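Local structure of cysteine protease (Xylella fastidiosa, 3OIS) at residues L194-L198 with C241-D246; F206-Y211 with M269-I274. The protein probably hydrolyses peptide bonds as a papain-family cysteine protease, and binds uridine-5'-diphosphate. One frame throughout, in Å; residues are numbered along the deposited sequence.

Both contacts lie in the sheet-rich part of the papain-family fold, away from the bound nucleotide. Going from the N terminus, the first segment involved lies on helix 191-199, and strand 204-211 follows it in the chain. Strand 233-245 pairs antiparallel with 204-211, and its end packs against the helix in contact 1, closing a loop of 42 residues. Contact 2 closes a longer one when the end of strand 266-270 and helix 271-274 pack on 206-211. The segments alternate along the chain, and the two loops therefore cross rather than nest. They also meet physically: the hydroxyl of Tyr271 in contact 2 probably hydrogen-bonds Asp246 of contact 1.

Contact 1 (L194-L198 with C241-D246); sequences LKACL and CVGYDD
Lys195 lays its aliphatic stem across one face of the Tyr244 ring, the side chains crossing at about a right angle. CG of Lys195 sits over the middle of the ring, 3.6 Å from its centroid in a CH-pi contact, and CB of Lys195 comes 3.4 Å from CE1 of Tyr244. The extended chain carries NZ beyond the ring to the residue after the strand, where NZ of Lys195 makes a salt bridge of 2.8 Å with OD1 of Asp246. It meets that oxygen on its syn side, 19° out of the carboxylate plane. A water that donates to OD2 of Asp246 also accepts a weak bond from the amine. The carboxylate has a second partner in Tyr271, and the Tyr244 hydroxyl is hydrogen-bonded to Pro58 O.

Leu198 points toward the strand. Its CD1 lies at the edge of the Tyr244 ring, 3.7 Å from CD1 of Tyr244, and touches SG of Cys241, whereas CD2 of Leu198 rests 3.5 Å from the carbonyl O of Cys241. Gly243 N, buried here, has no hydrogen-bonding partner.

The axes of 194-198 and 241-245 make 113° between their N-to-C directions. Helix 191-199 thus packs across the antiparallel sheet of the papain-family fold, away from the UDP pocket, with Phe204 of strand 204-211 and Phe251 of strand 250-254 also touching Leu198, and Tyr271 of helix 271-274 against Lys195 and Tyr244.

Contact 2 (F206-Y211 with M269-I274); sequences FGFSVY and MPYEYI
The turn from strand 266-270 into the short helix 271-274 packs here against strand 204-211, Met269 meeting Phe206 and Phe208 and Tyr273 reaching Ser209. CE of Met269 stands over the centre of the Phe208 ring, 3.5 Å from its centroid and 8° off the ring normal, a CH-pi contact. The sulfur takes part in Met-aromatic contacts with both phenylalanines: SD of Met269 lies at the edge of the Phe206 ring, 3.7 Å from CZ of Phe206, and more distantly above the face of Phe208. A bend at the last torsion of the methionine (chi3 -80°) turns its methyl onto Phe208 while the sulfur stays beside Phe206. One face of the Phe206 ring takes CD1 of Ile274, offset toward the rim, 3.8 Å from CZ of Phe206.

Pro270 is the N-cap of this helix, which covers the antiparallel sheet of the papain-family fold, and its carbonyl O accepts from the backbone N of both Tyr273 and Ile274. Beyond this turn Tyr273 extends toward the C-terminal part of the strand, where its OH donates to the carbonyl O of Ser209 at 2.7 Å. The bond lies in the carbonyl plane, with a C=O...donor angle of 160°. A water donates to the same hydroxyl and accepts from Tyr211 N, so the phenol grips the strand directly and through solvent. CE2 of Tyr273 also packs 4.0 Å from CD2 of Phe208. Ile274 also touches Leu194 of helix 191-199. In the sheet, the Phe283 ring of neighbouring strand 280-287 meets that of Phe206 with nearly parallel planes.

Contact 1 (L194-L198 with C241-D246)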
loop_
_atom_site.group_PDB
_atom_site.type_symbol
_atom_site.label_atom_id
_atom_site.label_comp_id
_atom_site.label_asym_id
_atom_site.label_seq_id
_atom_site.Cartn_x
_atom_site.Cartn_y
_atom_site.Cartn_z
ATOM N N LEU A 194 -3.769 -12.908 -9.682
ATOM C CA LEU A 194 -3.136 -12.524 -8.416
ATOM C C LEU A 194 -2.239 -13.663 -7.929
ATOM O O LEU A 194 -1.155 -13.411 -7.410
ATOM C CB LEU A 194 -4.145 -12.183 -7.317
ATOM C CG LEU A 194 -5.191 -11.124 -7.762
ATOM C CD1 LEU A 194 -6.271 -10.854 -6.594
ATOM C CD2 LEU A 194 -4.466 -9.844 -8.120
ATOM N N LYS A 195 -2.706 -14.894 -8.086
ATOM C CA LYS A 195 -1.854 -16.005 -7.602
ATOM C C LYS A 195 -0.605 -16.109 -8.489
ATOM O O LYS A 195 0.500 -16.356 -7.981
ATOM C CB LYS A 195 -2.599 -17.346 -7.535
ATOM C CG LYS A 195 -3.747 -17.514 -6.515
ATOM C CD LYS A 195 -4.451 -18.892 -6.801
ATOM C CE LYS A 195 -5.380 -19.220 -5.671
ATOM N NZ LYS A 195 -6.062 -20.538 -5.949
ATOM N N ALA A 196 -0.760 -15.959 -9.806
ATOM C CA ALA A 196 0.367 -16.128 -10.732
ATOM C C ALA A 196 1.424 -15.074 -10.457
ATOM O O ALA A 196 2.643 -15.356 -10.550
ATOM C CB ALA A 196 -0.086 -15.990 -12.124
ATOM N N CYS A 197 0.962 -13.854 -10.132
ATOM C CA CYS A 197 1.906 -12.777 -9.785
ATOM C C CYS A 197 2.783 -13.223 -8.581
ATOM O O CYS A 197 4.027 -13.133 -8.603
ATOM C CB CYS A 197 1.105 -11.496 -9.433
ATOM S SG CYS A 197 2.117 -10.032 -9.232
ATOM N N LEU A 198 2.100 -13.688 -7.522
ATOM C CA LEU A 198 2.822 -14.098 -6.320
ATOM C C LEU A 198 3.696 -15.358 -6.594
ATOM O O LEU A 198 4.780 -15.503 -5.998
ATOM C CB LEU A 198 1.805 -14.370 -5.211
ATOM C CG LEU A 198 1.060 -13.106 -4.714
ATOM C CD1 LEU A 198 -0.224 -13.604 -3.949
ATOM C CD2 LEU A 198 1.985 -12.212 -3.851
ATOM N N CYS A 241 0.333 -7.239 -0.795
ATOM C CA CYS A 241 -0.013 -8.630 -0.642
ATOM C C CYS A 241 1.213 -9.523 -0.872
ATOM O O CYS A 241 1.948 -9.325 -1.800
ATOM C CB CYS A 241 -1.088 -8.976 -1.706
ATOM S SG CYS A 241 -1.604 -10.718 -1.620
ATOM N N VAL A 242 1.415 -10.496 -0.004
ATOM C CA VAL A 242 2.700 -11.236 -0.087
ATOM C C VAL A 242 2.504 -12.689 -0.202
ATOM O O VAL A 242 3.480 -13.451 -0.109
ATOM C CB VAL A 242 3.573 -10.968 1.245
ATOM C CG1 VAL A 242 3.953 -9.461 1.332
ATOM C CG2 VAL A 242 2.834 -11.390 2.542
ATOM N N GLY A 243 1.301 -13.170 -0.427
ATOM C CA GLY A 243 1.118 -14.639 -0.472
ATOM C C GLY A 243 -0.312 -15.091 -0.461
ATOM O O GLY A 243 -1.247 -14.290 -0.479
ATOM N N TYR A 244 -0.530 -16.407 -0.601
ATOM C CA TYR A 244 -1.873 -16.970 -0.510
ATOM C C TYR A 244 -1.816 -18.425 -0.024
ATOM O O TYR A 244 -0.750 -19.013 -0.039
ATOM C CB TYR A 244 -2.574 -16.941 -1.884
ATOM C CG TYR A 244 -1.914 -17.764 -2.995
ATOM C CD1 TYR A 244 -1.038 -17.213 -3.922
ATOM C CD2 TYR A 244 -2.246 -19.102 -3.106
ATOM C CE1 TYR A 244 -0.470 -18.002 -4.947
ATOM C CE2 TYR A 244 -1.723 -19.883 -4.114
ATOM C CZ TYR A 244 -0.861 -19.326 -5.037
ATOM O OH TYR A 244 -0.329 -20.125 -6.064
ATOM N N ASP A 245 -2.945 -18.943 0.427
ATOM C CA ASP A 245 -2.970 -20.320 0.915
ATOM C C ASP A 245 -4.278 -20.921 0.521
ATOM O O ASP A 245 -5.333 -20.589 1.111
ATOM C CB ASP A 245 -2.706 -20.405 2.432
ATOM C CG ASP A 245 -2.364 -21.845 2.865
ATOM O OD1 ASP A 245 -2.700 -22.756 2.099
ATOM O OD2 ASP A 245 -1.690 -22.057 3.880
ATOM N N ASP A 246 -4.253 -21.807 -0.487
ATOM C CA ASP A 246 -5.496 -22.561 -0.856
ATOM C C ASP A 246 -6.094 -23.351 0.293
ATOM O O ASP A 246 -7.310 -23.600 0.242
ATOM C CB ASP A 246 -5.291 -23.521 -2.025
ATOM C CG ASP A 246 -5.175 -22.821 -3.342
ATOM O OD1 ASP A 246 -5.461 -21.584 -3.446
ATOM O OD2 ASP A 246 -4.768 -23.497 -4.310
HETATM O O HOH W 1 -3.478 -22.611 -6.425
#

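Contact 2 (F206-Y211 with M269-I274)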
loop_
_atom_site.group_PDB
_atom_site.type_symbol
_atom_site.label_atom_id
_atom_site.label_comp_id
_atom_site.label_asym_id
_atom_site.label_seq_id
_atom_site.Cartn_x
_atom_site.Cartn_y
_atom_site.Cartn_z
ATOM N N PHE A 206 -2.509 -3.165 -3.484
ATOM C CA PHE A 206 -3.886 -2.903 -3.883
ATOM C C PHE A 206 -4.621 -2.179 -2.820
ATOM O O PHE A 206 -4.105 -1.989 -1.718
ATOM C CB PHE A 206 -4.611 -4.204 -4.229
ATOM C CG PHE A 206 -4.933 -5.054 -3.034
ATOM C CD1 PHE A 206 -3.893 -5.817 -2.409
ATOM C CD2 PHE A 206 -6.204 -5.075 -2.511
ATOM C CE1 PHE A 206 -4.232 -6.642 -1.272
ATOM C CE2 PHE A 206 -6.571 -5.842 -1.381
ATOM C CZ PHE A 206 -5.587 -6.672 -0.767
ATOM N N GLY A 207 -5.813 -1.692 -3.184
ATOM C CA GLY A 207 -6.628 -0.841 -2.332
ATOM C C GLY A 207 -7.883 -1.611 -1.954
ATOM O O GLY A 207 -8.385 -2.472 -2.713
ATOM N N PHE A 208 -8.453 -1.381 -0.795
ATOM C CA PHE A 208 -9.703 -2.016 -0.528
ATOM C C PHE A 208 -10.572 -1.200 0.450
ATOM O O PHE A 208 -10.055 -0.344 1.227
ATOM C CB PHE A 208 -9.491 -3.464 0.005
ATOM C CG PHE A 208 -8.761 -3.578 1.329
ATOM C CD1 PHE A 208 -7.340 -3.484 1.421
ATOM C CD2 PHE A 208 -9.490 -3.846 2.503
ATOM C CE1 PHE A 208 -6.691 -3.709 2.676
ATOM C CE2 PHE A 208 -8.840 -4.075 3.744
ATOM C CZ PHE A 208 -7.449 -3.954 3.835
ATOM N N SER A 209 -11.863 -1.492 0.464
ATOM C CA SER A 209 -12.728 -0.846 1.471
ATOM C C SER A 209 -12.656 -1.601 2.756
ATOM O O SER A 209 -12.772 -2.847 2.745
ATOM C CB SER A 209 -14.172 -0.819 0.971
ATOM O OG SER A 209 -14.232 0.086 -0.137
ATOM N N VAL A 210 -12.604 -0.845 3.831
ATOM C CA VAL A 210 -12.520 -1.391 5.210
ATOM C C VAL A 210 -13.843 -1.228 5.935
ATOM O O VAL A 210 -14.436 -0.136 5.851
ATOM C CB VAL A 210 -11.405 -0.683 6.015
ATOM C CG1 VAL A 210 -11.446 -1.096 7.513
ATOM C CG2 VAL A 210 -10.095 -0.933 5.365
ATOM N N TYR A 211 -14.360 -2.307 6.591
ATOM C CA TYR A 211 -15.686 -2.247 7.255
ATOM C C TYR A 211 -15.505 -2.462 8.763
ATOM O O TYR A 211 -14.465 -3.024 9.214
ATOM C CB TYR A 211 -16.597 -3.351 6.688
ATOM C CG TYR A 211 -17.083 -2.985 5.311
ATOM C CD1 TYR A 211 -18.384 -2.439 5.154
ATOM C CD2 TYR A 211 -16.263 -3.089 4.202
ATOM C CE1 TYR A 211 -18.842 -2.113 3.918
ATOM C CE2 TYR A 211 -16.727 -2.742 2.957
ATOM C CZ TYR A 211 -18.022 -2.261 2.827
ATOM O OH TYR A 211 -18.485 -1.845 1.601
ATOM N N MET A 269 -6.800 -12.234 4.080
ATOM C CA MET A 269 -7.960 -11.685 3.395
ATOM C C MET A 269 -8.617 -12.814 2.557
ATOM O O MET A 269 -7.952 -13.376 1.740
ATOM C CB MET A 269 -7.574 -10.547 2.412
ATOM C CG MET A 269 -8.845 -10.011 1.688
ATOM S SD MET A 269 -8.406 -8.520 0.663
ATOM C CE MET A 269 -8.369 -7.254 1.962
ATOM N N PRO A 270 -9.919 -13.071 2.708
ATOM C CA PRO A 270 -10.560 -14.174 1.956
ATOM C C PRO A 270 -10.486 -13.982 0.435
ATOM O O PRO A 270 -10.538 -12.861 -0.049
ATOM C CB PRO A 270 -12.053 -14.095 2.355
ATOM C CG PRO A 270 -12.096 -13.166 3.587
ATOM C CD PRO A 270 -10.839 -12.350 3.605
ATOM N N TYR A 271 -10.358 -15.077 -0.309
ATOM C CA TYR A 271 -10.476 -15.012 -1.751
ATOM C C TYR A 271 -11.686 -14.247 -2.253
ATOM O O TYR A 271 -11.582 -13.483 -3.218
ATOM C CB TYR A 271 -10.567 -16.463 -2.290
ATOM C CG TYR A 271 -9.233 -17.193 -2.262
ATOM C CD1 TYR A 271 -8.092 -16.668 -1.622
ATOM C CD2 TYR A 271 -9.108 -18.457 -2.827
ATOM C CE1 TYR A 271 -6.885 -17.387 -1.607
ATOM C CE2 TYR A 271 -7.863 -19.199 -2.783
ATOM C CZ TYR A 271 -6.773 -18.662 -2.173
ATOM O OH TYR A 271 -5.554 -19.357 -2.124
ATOM N N GLU A 272 -12.830 -14.426 -1.581
ATOM C CA GLU A 272 -14.093 -13.762 -2.026
ATOM C C GLU A 272 -14.056 -12.243 -1.744
ATOM O O GLU A 272 -14.857 -11.474 -2.321
ATOM C CB GLU A 272 -15.284 -14.364 -1.248
ATOM C CG GLU A 272 -15.545 -15.908 -1.388
ATOM C CD GLU A 272 -14.593 -16.864 -0.570
ATOM O OE1 GLU A 272 -14.725 -18.116 -0.785
ATOM O OE2 GLU A 272 -13.705 -16.416 0.255
ATOM N N TYR A 273 -13.178 -11.822 -0.856
ATOM C CA TYR A 273 -13.070 -10.401 -0.554
ATOM C C TYR A 273 -12.213 -9.770 -1.660
ATOM O O TYR A 273 -12.648 -8.827 -2.342
ATOM C CB TYR A 273 -12.422 -10.284 0.819
ATOM C CG TYR A 273 -12.538 -8.914 1.510
ATOM C CD1 TYR A 273 -13.008 -8.877 2.813
ATOM C CD2 TYR A 273 -12.203 -7.688 0.875
ATOM C CE1 TYR A 273 -13.099 -7.724 3.502
ATOM C CE2 TYR A 273 -12.371 -6.462 1.566
ATOM C CZ TYR A 273 -12.768 -6.498 2.900
ATOM O OH TYR A 273 -12.945 -5.346 3.640
ATOM N N ILE A 274 -10.984 -10.276 -1.840
ATOM C CA ILE A 274 -10.084 -9.650 -2.798
ATOM C C ILE A 274 -10.598 -9.650 -4.254
ATOM O O ILE A 274 -10.254 -8.745 -5.035
ATOM C CB ILE A 274 -8.665 -10.313 -2.701
ATOM C CG1 ILE A 274 -7.585 -9.332 -3.153
ATOM C CG2 ILE A 274 -8.699 -11.668 -3.483
ATOM C CD1 ILE A 274 -6.065 -9.820 -2.809
HETATM O O HOH W 2 -13.069 -4.828 6.291
#